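Local coordinates for protein cystathionine gamma-lyase (Saccharomyces cerevisiae, PDB 1N8P) that belongs to the pyridoxal-5'-phosphate-dependent Cys/Met metabolism enzyme family and carries that cofactor bound within an assembly of four chains, at residues 84-89 and 141-146; 123-128 and 151-156; 162-167 and 171-176; 88-93 and 117-122. All coordinates share one frame; numbering follows the deposited sequence.

Reading from the N terminus, helix 79-88 and the loop that follows it supply the first partners of two contacts. Interaction 4 is the shorter closure: 88-93 meets 117-122, which leads into edge strand 122-124, and shares Q88 and S89 with interaction 1. Interaction 1 spans farther, bringing 84-89 to 141-146 on strand 139-144, so the closure of interaction 4 falls inside its loop. Interaction 2 opens within that same loop, at 123-128, and closes beyond it at 151-156; the two therefore cross, and I144 packs on L127. Interaction 3 follows in series, folding helix 157-167 back on strand 174-178. Together they tie helices on both faces, and one edge, to the large mixed sheet.

Interaction 1 (84-89 and 141-146); sequences ATILQS and LVWIET
I86 and L87, side by side on helix 79-88, reach across to L141 and W143 on strand 139-144. The axes of 84-88 and 141-144 run nearly antiparallel, at 159°, and come within 11.2 Å of each other, a gap bridged by side chains. I86 uses both of its branches. Its CG2 points opposite the backbone N and meets L141, with I86 CG2 4.0 Å from L141 CD1. The other branch, CG1, swings to the far side from the carbonyl carbon (chi1 -59°) and then runs extended, so I86 CD1 arrives 4.0 Å from W143 CZ3 and 4.2 Å from W143 CH2, at an oblique approach to the outer corner of the six-membered ring.

L141 in turn forks between two neighbours. While CD1 serves I86, its second methyl goes to the next helix residue, with L141 CD2 3.5 Å from L87 CD2. All three pairs of side chains cross at about a right angle. S89 OG turns back to bond I86 O at 2.8 Å, within the same segment.

V142 and I144 face the other way, onto helix 157-167, while E145, just past the strand, touches the bound PLP; the W143 side chain lies about 7 Å from that cofactor. The contact itself is methyl and indole carbon throughout, and all four residues are buried. Its cohesion therefore comes from shape and exclusion of water, with no polar bond between the two segments to fix the helix in register over the strand.

Interaction 2 (123-128 and 151-156); sequences FTNDLL and TLKVTD
K153 reaches from the loop 151-156 toward N125, and its side chain leaves CB pointing at the 123-128 segment. CG and CD carry the chain on in extended form, without yet touching that segment. Then the path bends: chi3 of -60° and chi4 of 68° fold the last two atoms around. CE is the carbon that meets the other segment, with K153 CE 4.3 Å from N125 OD1, a loose approach of a methylene to an amide oxygen. The tip goes elsewhere, for K153 NZ makes a salt bridge with D101, and at 4.7 Å K153 NZ is too distant from N125 OD1 for a bond. The amide thus lies beside the charged end and does not hold it. N125 gets there because its CG lies trans to its own backbone N.

Two residues along, the meeting is apolar. L127 opens the turn into helix 127-134 and aims its CB at the loop, where L127 CD2 lies 4.3 Å from T155 CG2. The T155 side chain is about 13 Å from the bound PLP. L127 also packs on I144 and on V160 of helix 157-167, making it part of the core between the loop and helix 157-167.

D156 then sits at the N-cap of helix 157-167: its OD1 accepts from K159 N, and its OD2 forms a salt bridge with K297. Both segments belong to connections between sheet strands and covering helices, as expected of the alpha/beta large domain of fold-type I PLP enzymes.

Interaction 3 (162-167 and 171-176); sequences DLIKKH and QDVILV
Q171 and V173 bring the chain back alongside helix 157-167, completing the beta-alpha-beta unit in which that helix connects strands 139-144 and 174-178, parallel neighbours in the sheet. At Q171 the side chain curls toward H167, yet Q171 NE2 remains 4.3 Å from H167 O, too long for a bond; the backbone O of Q171 accepts a hydrogen bond from K140 NZ.

V173 makes the main meeting. Its CG1, turned opposite the backbone N (chi1 169°), fits between the two ends of I164: V173 CG1 is 3.7 Å from I164 CG2 and 3.9 Å from I164 CD1. The I164 side chain is buried, and I164 loses more surface to the contact than any other residue.

I174 begins the strand and points the other way, and its backbone bonds to V142 of the neighbouring strand. L175 returns to the helix side and takes the far tip of the isoleucine, with I164 CD1 4.2 Å from L175 CB and equally near L175 CD1. V176 faces the opposite side of the sheet, touching L141 and W143.

Beyond I164, helix 127-134 takes up the flank, with L131 on both L163 and I164. H167 bonds back to its own turn: H167 ND1 reaches L163 O at 3.2 Å with an N-H...O angle of 158°, the oxygen lying in the imidazole plane.

Interaction 4 (88-93 and 117-122); sequences QSLPQG and HGVETS
L90 lays its side chain at about a right angle across V119, and the meeting is between single methyls, L90 CD1 4.1 Å from V119 CG1. The leucine CG points away from its carbonyl carbon (chi1 -70°), while V119 offers the methyl opposite its backbone N. Both residues are buried and form the apolar inner part of the contact; V119 also rests on A114.

Farther out, two glycines bring the backbones together. The CA atoms of G93 and G118 are 5.1 Å apart, and G93 CA sends a C-H toward G118 O at 3.5 Å, with an angle of 160° at the hydrogen. G93 has positive phi, a region glycine enters easily. Just before it, Q92 folds its amide back over its own chain: Q92 OE1 accepts a weak bond from G93 N at 2.9 Å and lies 4.5 Å from G118 CA.

The segment 88-93 lies at a subunit boundary: Q92 packs on Q92 of the second subunit, and Q88 on N115 of that subunit. On the other flank, N138 ND2 donates to E120 OE2 and, weakly, to G93 O, linking both segments through one amide.

Past V119 the backbone pairs with the neighbouring segment, E120 with S94 and S122 with A96, as it leads into strand 122-124. The contact thus draws together the loops entering parallel neighbours 95-99 and 122-124, at the edge of the seven-stranded sheet that marks the large domain of fold-type I PLP enzymes.

Interaction 1 (84-89 and 141-146)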
# COMPACT_ATOMS: atom_id res chain seq x y z
N ALA A 84 -13.95 -18.31 -14.95
CA ALA A 84 -15.21 -17.72 -15.36
C ALA A 84 -15.16 -17.11 -16.74
O ALA A 84 -16.07 -17.30 -17.54
CB ALA A 84 -15.68 -16.68 -14.35
N THR A 85 -14.10 -16.35 -17.00
CA THR A 85 -13.95 -15.72 -18.29
C THR A 85 -13.84 -16.81 -19.35
O THR A 85 -14.37 -16.67 -20.45
CB THR A 85 -12.71 -14.82 -18.30
OG1 THR A 85 -12.84 -13.89 -17.22
CG2 THR A 85 -12.57 -14.05 -19.64
N ILE A 86 -13.16 -17.90 -19.01
CA ILE A 86 -13.00 -18.98 -19.96
C ILE A 86 -14.34 -19.66 -20.26
O ILE A 86 -14.64 -19.99 -21.41
CB ILE A 86 -12.00 -20.03 -19.45
CG1 ILE A 86 -10.63 -19.40 -19.20
CG2 ILE A 86 -11.85 -21.14 -20.50
CD1 ILE A 86 -9.52 -20.43 -18.77
N LEU A 87 -15.16 -19.88 -19.24
CA LEU A 87 -16.43 -20.52 -19.48
C LEU A 87 -17.41 -19.62 -20.23
O LEU A 87 -18.23 -20.11 -21.01
CB LEU A 87 -17.03 -20.98 -18.17
CG LEU A 87 -16.26 -22.09 -17.47
CD1 LEU A 87 -16.82 -22.31 -16.09
CD2 LEU A 87 -16.35 -23.37 -18.27
N GLN A 88 -17.35 -18.31 -20.02
CA GLN A 88 -18.30 -17.42 -20.69
C GLN A 88 -17.83 -17.09 -22.09
O GLN A 88 -18.56 -16.46 -22.85
CB GLN A 88 -18.52 -16.15 -19.86
CG GLN A 88 -17.39 -15.14 -19.87
CD GLN A 88 -17.41 -14.21 -18.64
OE1 GLN A 88 -16.71 -13.19 -18.60
NE2 GLN A 88 -18.21 -14.57 -17.63
N SER A 89 -16.62 -17.50 -22.44
CA SER A 89 -16.08 -17.26 -23.77
C SER A 89 -16.58 -18.40 -24.64
O SER A 89 -16.43 -18.38 -25.87
CB SER A 89 -14.54 -17.23 -23.77
OG SER A 89 -13.96 -18.53 -23.69
N LEU A 141 -14.96 -27.86 -23.98
CA LEU A 141 -13.85 -27.66 -23.06
C LEU A 141 -13.51 -28.95 -22.35
O LEU A 141 -14.38 -29.76 -22.10
CB LEU A 141 -14.22 -26.57 -22.00
CG LEU A 141 -13.25 -26.11 -20.87
CD1 LEU A 141 -12.27 -25.07 -21.36
CD2 LEU A 141 -14.04 -25.47 -19.74
N VAL A 142 -12.23 -29.14 -22.05
CA VAL A 142 -11.75 -30.30 -21.29
C VAL A 142 -10.86 -29.64 -20.23
O VAL A 142 -9.84 -29.01 -20.57
CB VAL A 142 -10.89 -31.27 -22.13
CG1 VAL A 142 -10.44 -32.44 -21.29
CG2 VAL A 142 -11.69 -31.80 -23.27
N TRP A 143 -11.27 -29.76 -18.97
CA TRP A 143 -10.53 -29.15 -17.88
C TRP A 143 -9.74 -30.18 -17.11
O TRP A 143 -10.30 -31.15 -16.62
CB TRP A 143 -11.50 -28.42 -16.96
CG TRP A 143 -10.87 -27.44 -16.00
CD1 TRP A 143 -10.35 -27.72 -14.77
CD2 TRP A 143 -10.75 -26.02 -16.17
NE1 TRP A 143 -9.92 -26.57 -14.17
CE2 TRP A 143 -10.16 -25.51 -15.00
CE3 TRP A 143 -11.09 -25.14 -17.19
CZ2 TRP A 143 -9.90 -24.15 -14.83
CZ3 TRP A 143 -10.83 -23.79 -17.02
CH2 TRP A 143 -10.24 -23.31 -15.85
N ILE A 144 -8.43 -29.97 -17.03
CA ILE A 144 -7.54 -30.87 -16.32
C ILE A 144 -6.83 -30.17 -15.17
O ILE A 144 -6.19 -29.15 -15.35
CB ILE A 144 -6.47 -31.43 -17.25
CG1 ILE A 144 -7.10 -32.34 -18.30
CG2 ILE A 144 -5.44 -32.18 -16.45
CD1 ILE A 144 -6.08 -32.89 -19.30
N GLU A 145 -6.95 -30.75 -13.98
CA GLU A 145 -6.33 -30.22 -12.79
C GLU A 145 -5.18 -31.19 -12.54
O GLU A 145 -5.27 -32.04 -11.68
CB GLU A 145 -7.35 -30.26 -11.66
CG GLU A 145 -7.01 -29.46 -10.44
CD GLU A 145 -8.09 -29.59 -9.39
OE1 GLU A 145 -8.24 -30.70 -8.84
OE2 GLU A 145 -8.80 -28.59 -9.12
N THR A 146 -4.11 -31.05 -13.32
CA THR A 146 -2.98 -31.97 -13.23
C THR A 146 -2.82 -32.61 -11.88
O THR A 146 -3.17 -33.79 -11.73
CB THR A 146 -1.65 -31.34 -13.69
OG1 THR A 146 -1.60 -29.95 -13.31
CG2 THR A 146 -1.49 -31.50 -15.20

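Interaction 2 (123-128 and 151-156)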
# COMPACT_ATOMS: atom_id res chain seq x y z
N PHE A 123 -18.72 -34.20 -14.86
CA PHE A 123 -17.52 -34.50 -14.08
C PHE A 123 -17.14 -35.95 -14.26
O PHE A 123 -17.98 -36.84 -14.17
CB PHE A 123 -17.74 -34.24 -12.58
CG PHE A 123 -18.12 -32.81 -12.27
CD1 PHE A 123 -19.45 -32.42 -12.25
CD2 PHE A 123 -17.14 -31.87 -11.98
CE1 PHE A 123 -19.80 -31.10 -11.95
CE2 PHE A 123 -17.48 -30.54 -11.68
CZ PHE A 123 -18.81 -30.16 -11.66
N THR A 124 -15.86 -36.18 -14.50
CA THR A 124 -15.36 -37.53 -14.72
C THR A 124 -14.09 -37.74 -13.98
O THR A 124 -13.23 -36.88 -13.96
CB THR A 124 -15.04 -37.77 -16.18
OG1 THR A 124 -16.23 -37.62 -16.97
CG2 THR A 124 -14.44 -39.16 -16.36
N ASN A 125 -13.96 -38.91 -13.38
CA ASN A 125 -12.75 -39.26 -12.67
C ASN A 125 -12.08 -40.15 -13.71
O ASN A 125 -12.75 -40.59 -14.64
CB ASN A 125 -13.11 -40.04 -11.41
CG ASN A 125 -11.92 -40.35 -10.56
OD1 ASN A 125 -10.95 -40.95 -11.03
ND2 ASN A 125 -11.98 -39.95 -9.30
N ASP A 126 -10.78 -40.40 -13.58
CA ASP A 126 -10.10 -41.25 -14.57
C ASP A 126 -10.44 -40.68 -15.95
O ASP A 126 -11.34 -41.15 -16.64
CB ASP A 126 -10.62 -42.70 -14.45
CG ASP A 126 -9.73 -43.72 -15.17
OD1 ASP A 126 -8.51 -43.72 -14.94
OD2 ASP A 126 -10.27 -44.53 -15.95
N LEU A 127 -9.70 -39.64 -16.34
CA LEU A 127 -9.92 -38.95 -17.60
C LEU A 127 -9.69 -39.76 -18.87
O LEU A 127 -10.59 -39.87 -19.71
CB LEU A 127 -9.06 -37.69 -17.64
CG LEU A 127 -9.49 -36.64 -18.65
CD1 LEU A 127 -10.94 -36.28 -18.40
CD2 LEU A 127 -8.61 -35.41 -18.54
N LEU A 128 -8.50 -40.34 -19.03
CA LEU A 128 -8.16 -41.11 -20.22
C LEU A 128 -9.02 -42.32 -20.59
O LEU A 128 -8.83 -42.90 -21.65
CB LEU A 128 -6.70 -41.56 -20.15
CG LEU A 128 -5.68 -40.42 -20.21
CD1 LEU A 128 -4.28 -40.98 -20.12
CD2 LEU A 128 -5.85 -39.65 -21.51
N THR A 151 -5.92 -35.98 -3.51
CA THR A 151 -5.39 -37.32 -3.76
C THR A 151 -4.02 -37.19 -4.41
O THR A 151 -3.12 -38.00 -4.19
CB THR A 151 -6.36 -38.12 -4.67
OG1 THR A 151 -7.60 -38.30 -3.99
CG2 THR A 151 -5.79 -39.50 -5.00
N LEU A 152 -3.87 -36.14 -5.22
CA LEU A 152 -2.63 -35.86 -5.90
C LEU A 152 -2.33 -36.78 -7.07
O LEU A 152 -1.20 -37.21 -7.25
CB LEU A 152 -1.49 -35.88 -4.88
CG LEU A 152 -1.65 -34.86 -3.75
CD1 LEU A 152 -0.40 -34.78 -2.91
CD2 LEU A 152 -1.96 -33.52 -4.34
N LYS A 153 -3.36 -37.02 -7.89
CA LYS A 153 -3.30 -37.88 -9.08
C LYS A 153 -2.79 -37.13 -10.31
O LYS A 153 -3.37 -36.14 -10.72
CB LYS A 153 -4.70 -38.43 -9.37
CG LYS A 153 -4.80 -39.34 -10.59
CD LYS A 153 -6.23 -39.71 -10.93
CE LYS A 153 -6.89 -40.45 -9.78
NZ LYS A 153 -7.12 -39.58 -8.58
N VAL A 154 -1.72 -37.60 -10.92
CA VAL A 154 -1.17 -36.93 -12.08
C VAL A 154 -1.86 -37.38 -13.36
O VAL A 154 -2.21 -38.54 -13.48
CB VAL A 154 0.32 -37.23 -12.21
CG1 VAL A 154 0.87 -36.65 -13.47
CG2 VAL A 154 1.04 -36.67 -11.01
N THR A 155 -2.06 -36.47 -14.30
CA THR A 155 -2.70 -36.75 -15.58
C THR A 155 -1.76 -36.40 -16.74
O THR A 155 -1.02 -35.40 -16.69
CB THR A 155 -4.03 -35.96 -15.77
OG1 THR A 155 -5.01 -36.38 -14.81
CG2 THR A 155 -4.60 -36.18 -17.15
N ASP A 156 -1.79 -37.23 -17.78
CA ASP A 156 -0.95 -37.01 -18.96
C ASP A 156 -1.59 -36.01 -19.94
O ASP A 156 -2.45 -36.35 -20.77
CB ASP A 156 -0.66 -38.33 -19.67
CG ASP A 156 0.54 -38.24 -20.61
OD1 ASP A 156 0.62 -37.30 -21.42
OD2 ASP A 156 1.41 -39.13 -20.53

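Interaction 3 (162-167 and 171-176)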
# COMPACT_ATOMS: atom_id res chain seq x y z
N ASP A 162 -4.16 -35.47 -27.29
CA ASP A 162 -4.26 -36.39 -28.40
C ASP A 162 -5.65 -36.97 -28.47
O ASP A 162 -6.31 -36.87 -29.49
CB ASP A 162 -3.26 -37.52 -28.23
CG ASP A 162 -1.85 -37.12 -28.57
OD1 ASP A 162 -1.68 -35.96 -29.03
OD2 ASP A 162 -0.94 -37.97 -28.38
N LEU A 163 -6.08 -37.59 -27.38
CA LEU A 163 -7.40 -38.21 -27.29
C LEU A 163 -8.49 -37.26 -27.78
O LEU A 163 -9.52 -37.70 -28.26
CB LEU A 163 -7.69 -38.59 -25.84
CG LEU A 163 -8.72 -39.67 -25.54
CD1 LEU A 163 -8.23 -41.00 -26.08
CD2 LEU A 163 -8.93 -39.78 -24.03
N ILE A 164 -8.25 -35.96 -27.67
CA ILE A 164 -9.22 -34.96 -28.09
C ILE A 164 -9.19 -34.81 -29.61
O ILE A 164 -10.25 -34.67 -30.24
CB ILE A 164 -8.97 -33.59 -27.39
CG1 ILE A 164 -9.36 -33.68 -25.91
CG2 ILE A 164 -9.78 -32.50 -28.02
CD1 ILE A 164 -9.26 -32.38 -25.17
N LYS A 165 -7.99 -34.83 -30.19
CA LYS A 165 -7.82 -34.74 -31.64
C LYS A 165 -8.41 -35.98 -32.34
O LYS A 165 -8.75 -35.95 -33.52
CB LYS A 165 -6.33 -34.64 -32.00
CG LYS A 165 -5.67 -33.36 -31.59
CD LYS A 165 -4.19 -33.35 -31.99
CE LYS A 165 -3.35 -34.41 -31.25
NZ LYS A 165 -3.16 -34.16 -29.78
N LYS A 166 -8.51 -37.07 -31.60
CA LYS A 166 -9.06 -38.29 -32.14
C LYS A 166 -10.57 -38.33 -32.06
O LYS A 166 -11.24 -38.41 -33.08
CB LYS A 166 -8.49 -39.47 -31.40
CG LYS A 166 -9.12 -40.77 -31.77
CD LYS A 166 -8.32 -41.90 -31.21
CE LYS A 166 -8.98 -43.22 -31.40
NZ LYS A 166 -8.22 -44.21 -30.62
N HIS A 167 -11.11 -38.29 -30.84
CA HIS A 167 -12.56 -38.33 -30.64
C HIS A 167 -13.29 -36.99 -30.82
O HIS A 167 -14.46 -36.86 -30.45
CB HIS A 167 -12.92 -38.89 -29.25
CG HIS A 167 -12.38 -40.26 -28.99
ND1 HIS A 167 -11.07 -40.48 -28.62
CD2 HIS A 167 -12.96 -41.47 -29.04
CE1 HIS A 167 -10.87 -41.77 -28.46
NE2 HIS A 167 -12.00 -42.40 -28.71
N GLN A 171 -13.98 -29.73 -34.02
CA GLN A 171 -14.88 -28.96 -33.18
C GLN A 171 -14.24 -28.04 -32.15
O GLN A 171 -14.81 -27.78 -31.11
CB GLN A 171 -15.88 -29.89 -32.50
CG GLN A 171 -15.27 -31.15 -31.97
CD GLN A 171 -16.30 -32.22 -31.68
OE1 GLN A 171 -17.21 -32.01 -30.88
NE2 GLN A 171 -16.16 -33.37 -32.32
N ASP A 172 -13.05 -27.53 -32.46
CA ASP A 172 -12.32 -26.62 -31.58
C ASP A 172 -12.36 -26.88 -30.07
O ASP A 172 -12.44 -25.93 -29.29
CB ASP A 172 -12.80 -25.19 -31.83
CG ASP A 172 -12.01 -24.51 -32.92
OD1 ASP A 172 -10.78 -24.41 -32.77
OD2 ASP A 172 -12.62 -24.08 -33.92
N VAL A 173 -12.29 -28.14 -29.66
CA VAL A 173 -12.32 -28.45 -28.24
C VAL A 173 -11.00 -28.04 -27.62
O VAL A 173 -9.99 -28.68 -27.86
CB VAL A 173 -12.56 -29.96 -28.00
CG1 VAL A 173 -12.32 -30.33 -26.54
CG2 VAL A 173 -13.99 -30.29 -28.36
N ILE A 174 -11.01 -26.96 -26.83
CA ILE A 174 -9.80 -26.49 -26.16
C ILE A 174 -9.58 -27.21 -24.83
O ILE A 174 -10.53 -27.48 -24.08
CB ILE A 174 -9.85 -24.97 -25.88
CG1 ILE A 174 -10.94 -24.66 -24.85
CG2 ILE A 174 -10.13 -24.22 -27.17
CD1 ILE A 174 -11.15 -23.19 -24.65
N LEU A 175 -8.33 -27.51 -24.54
CA LEU A 175 -7.96 -28.17 -23.29
C LEU A 175 -7.31 -27.16 -22.32
O LEU A 175 -6.30 -26.52 -22.63
CB LEU A 175 -6.96 -29.30 -23.60
CG LEU A 175 -6.32 -30.08 -22.45
CD1 LEU A 175 -7.38 -30.89 -21.77
CD2 LEU A 175 -5.23 -30.97 -22.97
N VAL A 176 -7.90 -27.03 -21.13
CA VAL A 176 -7.34 -26.12 -20.13
C VAL A 176 -6.74 -26.94 -18.99
O VAL A 176 -7.36 -27.91 -18.55
CB VAL A 176 -8.40 -25.19 -19.55
CG1 VAL A 176 -7.79 -24.35 -18.49
CG2 VAL A 176 -8.99 -24.29 -20.63

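Interaction 4 (88-93 and 117-122)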
# COMPACT_ATOMS: atom_id res chain seq x y z
N GLN A 88 -17.35 -18.31 -20.02
CA GLN A 88 -18.30 -17.42 -20.69
C GLN A 88 -17.83 -17.09 -22.09
O GLN A 88 -18.56 -16.46 -22.85
CB GLN A 88 -18.52 -16.15 -19.86
CG GLN A 88 -17.39 -15.14 -19.87
CD GLN A 88 -17.41 -14.21 -18.64
OE1 GLN A 88 -16.71 -13.19 -18.60
NE2 GLN A 88 -18.21 -14.57 -17.63
N SER A 89 -16.62 -17.50 -22.44
CA SER A 89 -16.08 -17.26 -23.77
C SER A 89 -16.58 -18.40 -24.64
O SER A 89 -16.43 -18.38 -25.87
CB SER A 89 -14.54 -17.23 -23.77
OG SER A 89 -13.96 -18.53 -23.69
N LEU A 90 -17.19 -19.40 -24.01
CA LEU A 90 -17.71 -20.54 -24.75
C LEU A 90 -18.99 -20.16 -25.51
O LEU A 90 -19.68 -19.21 -25.16
CB LEU A 90 -18.01 -21.72 -23.83
CG LEU A 90 -16.86 -22.49 -23.19
CD1 LEU A 90 -17.42 -23.73 -22.55
CD2 LEU A 90 -15.81 -22.85 -24.22
N PRO A 91 -19.30 -20.92 -26.58
CA PRO A 91 -20.51 -20.61 -27.34
C PRO A 91 -21.73 -20.96 -26.50
O PRO A 91 -21.74 -21.99 -25.82
CB PRO A 91 -20.36 -21.49 -28.57
CG PRO A 91 -19.64 -22.70 -28.02
CD PRO A 91 -18.60 -22.09 -27.13
N GLN A 92 -22.75 -20.10 -26.54
CA GLN A 92 -23.96 -20.33 -25.76
C GLN A 92 -24.47 -21.76 -25.91
O GLN A 92 -24.60 -22.28 -27.01
CB GLN A 92 -25.04 -19.33 -26.18
CG GLN A 92 -26.35 -19.40 -25.39
CD GLN A 92 -26.16 -19.21 -23.89
OE1 GLN A 92 -25.53 -20.03 -23.22
NE2 GLN A 92 -26.72 -18.12 -23.35
N GLY A 93 -24.74 -22.40 -24.77
CA GLY A 93 -25.20 -23.77 -24.79
C GLY A 93 -24.11 -24.73 -25.26
O GLY A 93 -24.16 -25.24 -26.38
N HIS A 117 -28.95 -23.22 -16.76
CA HIS A 117 -28.49 -24.55 -17.19
C HIS A 117 -27.52 -24.47 -18.39
O HIS A 117 -27.13 -25.50 -18.95
CB HIS A 117 -29.72 -25.39 -17.56
CG HIS A 117 -29.76 -26.75 -16.93
ND1 HIS A 117 -28.67 -27.59 -16.90
CD2 HIS A 117 -30.78 -27.43 -16.36
CE1 HIS A 117 -29.01 -28.73 -16.34
NE2 HIS A 117 -30.28 -28.67 -16.00
N GLY A 118 -27.15 -23.23 -18.76
CA GLY A 118 -26.27 -22.92 -19.90
C GLY A 118 -25.13 -23.82 -20.38
O GLY A 118 -25.27 -24.55 -21.37
N VAL A 119 -23.98 -23.75 -19.71
CA VAL A 119 -22.85 -24.58 -20.10
C VAL A 119 -22.91 -25.92 -19.37
O VAL A 119 -22.78 -25.98 -18.14
CB VAL A 119 -21.48 -23.90 -19.77
CG1 VAL A 119 -20.35 -24.90 -19.90
CG2 VAL A 119 -21.22 -22.74 -20.72
N GLU A 120 -23.12 -26.99 -20.12
CA GLU A 120 -23.17 -28.33 -19.56
C GLU A 120 -21.87 -28.65 -18.83
O GLU A 120 -20.87 -27.95 -18.99
CB GLU A 120 -23.33 -29.37 -20.64
CG GLU A 120 -24.67 -29.43 -21.28
CD GLU A 120 -24.69 -30.51 -22.32
OE1 GLU A 120 -24.56 -31.69 -21.93
OE2 GLU A 120 -24.83 -30.16 -23.51
N THR A 121 -21.87 -29.73 -18.07
CA THR A 121 -20.69 -30.12 -17.32
C THR A 121 -20.83 -31.54 -16.82
O THR A 121 -21.69 -31.81 -15.98
CB THR A 121 -20.50 -29.22 -16.07
OG1 THR A 121 -20.39 -27.84 -16.46
CG2 THR A 121 -19.25 -29.62 -15.31
N SER A 122 -20.01 -32.45 -17.33
CA SER A 122 -20.04 -33.84 -16.87
C SER A 122 -18.71 -34.20 -16.20
O SER A 122 -17.71 -34.44 -16.87
CB SER A 122 -20.37 -34.80 -18.03
OG SER A 122 -19.57 -34.58 -19.17